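Local coordinates for sorbitol dehydrogenase (Gluconobacter oxydans, PDB 5ITG), which probably oxidises D-sorbitol to L-sorbose with an NADP cofactor, as a Rossmann-fold member of the mannitol dehydrogenase family, at residues A[1-11]-A[245-253]. Numbering follows the deposited sequence.
Sequences MITRETLKSLP and AASGLDDDL
The backbone oxygen of Met1 receives the amide of Asp250 in a short, nearly straight hydrogen bond (Asp250 N to Met1 O 2.7 Å, 172° at the hydrogen), the donor standing above the carbonyl plane. The same oxygen also takes a CA-H...O contact from Leu249, while the amino terminus returns a weak hydrogen bond from Met1 N to Gly248 O (3.1 Å). Met1, a selenomethionine, is thus tied through its main chain to the two residues that flank Leu249, weakly to Gly248 and firmly to Asp250.

Beside these backbone bonds, Leu249 reaches into the curl of residues 1-11 with one methyl. Its CD2 lies 3.8 Å from Leu10 CD1, the two side chains crossing at about a right angle, and 3.9 Å from Pro11 CD; Met1 CG flanks the same methyl from alongside. Thr3 is buried beside Leu249 and Asp251; its N and OG1, and Asp250 O, are buried here without a partner in the model.

The side chains of Ile2 and Asp250 lie side by side, pointing the same way. Asp250 swings its CG opposite the backbone N (chi1 178°), and this lays OD2 3.4 Å from Ile2 CG1, hydrocarbon against carboxylate; the guanidinium of Arg4 stays too far away for a salt bridge. An alanine in place of Ile2 would remove CG1, CG2 and CD1, and would probably uncover this flank of the Asp250 side chain and free it to turn.

Gly248, with positive phi, ends the helical geometry of helix 237-247 inside an ST turn, in which Ser247 OG, itself bonded to Leu243 O, accepts from Leu249 N. Asp251 closes an Asx turn, its OD1 accepting from Leu253 N and also from Gln78, while OD2 pairs with Ser83. The N-terminal loop therefore packs against the link between helix 237-247 and strand 255-258, with Leu10 and Ser247 both touching strand 93-106 of the mixed sheet of the Rossmann-type domain.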
loop_
_atom_site.group_PDB
_atom_site.type_symbol
_atom_site.label_atom_id
_atom_site.label_comp_id
_atom_site.label_asym_id
_atom_site.label_seq_id
_atom_site.Cartn_x
_atom_site.Cartn_y
_atom_site.Cartn_z
HETATM N N MSE A 1 21.452 -20.403 13.294
HETATM C CA MSE A 1 22.626 -20.236 12.389
HETATM C C MSE A 1 22.511 -18.940 11.594
HETATM O O MSE A 1 21.409 -18.487 11.286
HETATM C CB MSE A 1 22.724 -21.421 11.424
HETATM C CG MSE A 1 21.649 -21.449 10.351
HETATM SE SE MSE A 1 21.756 -23.027 9.242
HETATM C CE MSE A 1 23.412 -22.647 8.323
ATOM N N ILE A 2 23.651 -18.347 11.264
ATOM C CA ILE A 2 23.662 -17.107 10.503
ATOM C C ILE A 2 23.246 -17.378 9.058
ATOM O O ILE A 2 23.386 -18.496 8.563
ATOM C CB ILE A 2 25.060 -16.454 10.517
ATOM C CG1 ILE A 2 25.554 -16.313 11.959
ATOM C CG2 ILE A 2 24.997 -15.077 9.864
ATOM C CD1 ILE A 2 26.919 -15.666 12.083
ATOM N N THR A 3 22.727 -16.354 8.388
ATOM C CA THR A 3 22.286 -16.496 7.006
ATOM C C THR A 3 23.383 -16.120 6.019
ATOM O O THR A 3 23.817 -14.972 5.965
ATOM C CB THR A 3 21.050 -15.619 6.718
ATOM O OG1 THR A 3 19.989 -15.972 7.615
ATOM C CG2 THR A 3 20.577 -15.823 5.285
ATOM N N ARG A 4 23.825 -17.100 5.240
ATOM C CA ARG A 4 24.862 -16.882 4.240
ATOM C C ARG A 4 24.636 -17.750 3.009
ATOM O O ARG A 4 23.923 -18.749 3.061
ATOM C CB ARG A 4 26.247 -17.169 4.831
ATOM C CG ARG A 4 26.828 -16.002 5.623
ATOM C CD ARG A 4 28.254 -16.288 6.080
ATOM N NE ARG A 4 28.306 -17.086 7.302
ATOM C CZ ARG A 4 28.071 -16.605 8.519
ATOM N NH1 ARG A 4 27.770 -15.323 8.683
ATOM N NH2 ARG A 4 28.139 -17.405 9.575
ATOM N N GLU A 5 25.252 -17.357 1.901
ATOM C CA GLU A 5 25.120 -18.086 0.647
ATOM C C GLU A 5 25.529 -19.548 0.796
ATOM O O GLU A 5 24.879 -20.441 0.258
ATOM C CB GLU A 5 25.976 -17.411 -0.429
ATOM C CG GLU A 5 25.808 -17.980 -1.826
ATOM C CD GLU A 5 26.576 -17.182 -2.867
ATOM O OE1 GLU A 5 27.817 -17.087 -2.746
ATOM O OE2 GLU A 5 25.939 -16.647 -3.801
ATOM N N THR A 6 26.604 -19.787 1.540
ATOM C CA THR A 6 27.107 -21.141 1.745
ATOM C C THR A 6 26.362 -21.859 2.864
ATOM O O THR A 6 26.137 -23.068 2.795
ATOM C CB THR A 6 28.611 -21.123 2.092
ATOM O OG1 THR A 6 29.300 -20.235 1.201
ATOM C CG2 THR A 6 29.205 -22.518 1.953
ATOM N N LEU A 7 25.978 -21.109 3.891
ATOM C CA LEU A 7 25.271 -21.677 5.033
ATOM C C LEU A 7 23.787 -21.893 4.773
ATOM O O LEU A 7 22.963 -21.687 5.661
ATOM C CB LEU A 7 25.448 -20.776 6.259
ATOM C CG LEU A 7 26.871 -20.628 6.802
ATOM C CD1 LEU A 7 26.856 -19.707 8.009
ATOM C CD2 LEU A 7 27.424 -21.993 7.188
ATOM N N LYS A 8 23.450 -22.314 3.559
ATOM C CA LYS A 8 22.056 -22.554 3.209
ATOM C C LYS A 8 21.568 -23.949 3.571
ATOM O O LYS A 8 20.851 -24.586 2.801
ATOM C CB LYS A 8 21.822 -22.297 1.720
ATOM C CG LYS A 8 21.632 -20.833 1.391
ATOM C CD LYS A 8 21.151 -20.645 -0.029
ATOM C CE LYS A 8 20.616 -19.242 -0.228
ATOM N NZ LYS A 8 19.493 -18.963 0.715
ATOM N N SER A 9 21.969 -24.414 4.751
ATOM C CA SER A 9 21.556 -25.718 5.261
ATOM C C SER A 9 20.565 -25.409 6.380
ATOM O O SER A 9 20.704 -25.884 7.508
ATOM C CB SER A 9 22.757 -26.482 5.824
ATOM O OG SER A 9 23.743 -26.694 4.830
ATOM N N LEU A 10 19.571 -24.592 6.044
ATOM C CA LEU A 10 18.540 -24.157 6.977
ATOM C C LEU A 10 17.767 -25.309 7.614
ATOM O O LEU A 10 17.690 -26.404 7.057
ATOM C CB LEU A 10 17.544 -23.236 6.263
ATOM C CG LEU A 10 18.038 -22.089 5.376
ATOM C CD1 LEU A 10 19.099 -21.285 6.107
ATOM C CD2 LEU A 10 18.589 -22.646 4.076
ATOM N N PRO A 11 17.186 -25.068 8.802
ATOM C CA PRO A 11 16.406 -26.077 9.523
ATOM C C PRO A 11 15.253 -26.576 8.658
ATOM O O PRO A 11 14.792 -25.870 7.761
ATOM C CB PRO A 11 15.923 -25.317 10.751
ATOM C CG PRO A 11 17.062 -24.392 11.022
ATOM C CD PRO A 11 17.397 -23.876 9.642
ATOM N N ALA A 245 14.027 -16.160 16.932
ATOM C CA ALA A 245 13.896 -17.192 17.953
ATOM C C ALA A 245 12.954 -18.284 17.458
ATOM O O ALA A 245 13.108 -19.457 17.796
ATOM C CB ALA A 245 13.360 -16.584 19.239
ATOM N N ALA A 246 11.982 -17.887 16.643
ATOM C CA ALA A 246 10.994 -18.813 16.101
ATOM C C ALA A 246 11.484 -19.562 14.863
ATOM O O ALA A 246 11.109 -20.713 14.637
ATOM C CB ALA A 246 9.708 -18.055 15.778
ATOM N N SER A 247 12.322 -18.908 14.064
ATOM C CA SER A 247 12.844 -19.519 12.847
ATOM C C SER A 247 14.132 -20.292 13.108
ATOM O O SER A 247 14.427 -21.266 12.419
ATOM C CB SER A 247 13.118 -18.445 11.798
ATOM O OG SER A 247 14.170 -17.598 12.222
ATOM N N GLY A 248 14.900 -19.838 14.095
ATOM C CA GLY A 248 16.154 -20.493 14.425
ATOM C C GLY A 248 17.302 -19.958 13.590
ATOM O O GLY A 248 18.375 -20.564 13.529
ATOM N N LEU A 249 17.076 -18.809 12.956
ATOM C CA LEU A 249 18.073 -18.177 12.101
ATOM C C LEU A 249 18.576 -16.870 12.697
ATOM O O LEU A 249 17.790 -16.070 13.203
ATOM C CB LEU A 249 17.470 -17.889 10.724
ATOM C CG LEU A 249 16.866 -19.066 9.957
ATOM C CD1 LEU A 249 16.079 -18.541 8.763
ATOM C CD2 LEU A 249 17.970 -20.014 9.506
ATOM N N ASP A 250 19.885 -16.654 12.635
ATOM C CA ASP A 250 20.467 -15.422 13.155
ATOM C C ASP A 250 20.423 -14.387 12.037
ATOM O O ASP A 250 21.449 -14.011 11.470
ATOM C CB ASP A 250 21.912 -15.660 13.606
ATOM C CG ASP A 250 22.577 -14.395 14.116
ATOM O OD1 ASP A 250 22.026 -13.765 15.045
ATOM O OD2 ASP A 250 23.652 -14.031 13.591
ATOM N N ASP A 251 19.214 -13.935 11.727
ATOM C CA ASP A 251 18.992 -12.971 10.666
ATOM C C ASP A 251 19.111 -11.540 11.168
ATOM O O ASP A 251 18.514 -11.183 12.174
ATOM C CB ASP A 251 17.597 -13.187 10.077
ATOM C CG ASP A 251 17.398 -12.475 8.752
ATOM O OD1 ASP A 251 18.262 -11.655 8.369
ATOM O OD2 ASP A 251 16.367 -12.739 8.096
ATOM N N ASP A 252 19.888 -10.725 10.465
ATOM C CA ASP A 252 20.039 -9.323 10.836
ATOM C C ASP A 252 18.907 -8.487 10.235
ATOM O O ASP A 252 18.593 -7.400 10.727
ATOM C CB ASP A 252 21.378 -8.780 10.336
ATOM C CG ASP A 252 22.518 -9.082 11.285
ATOM O OD1 ASP A 252 22.494 -8.557 12.414
ATOM O OD2 ASP A 252 23.429 -9.845 10.907
ATOM N N LEU A 253 18.287 -9.015 9.183
ATOM C CA LEU A 253 17.209 -8.320 8.484
ATOM C C LEU A 253 15.932 -9.157 8.334
ATOM O O LEU A 253 15.405 -9.308 7.233
ATOM C CB LEU A 253 17.708 -7.904 7.099
ATOM C CG LEU A 253 19.025 -7.128 7.143
ATOM C CD1 LEU A 253 19.674 -7.119 5.774
ATOM C CD2 LEU A 253 18.760 -5.715 7.644
#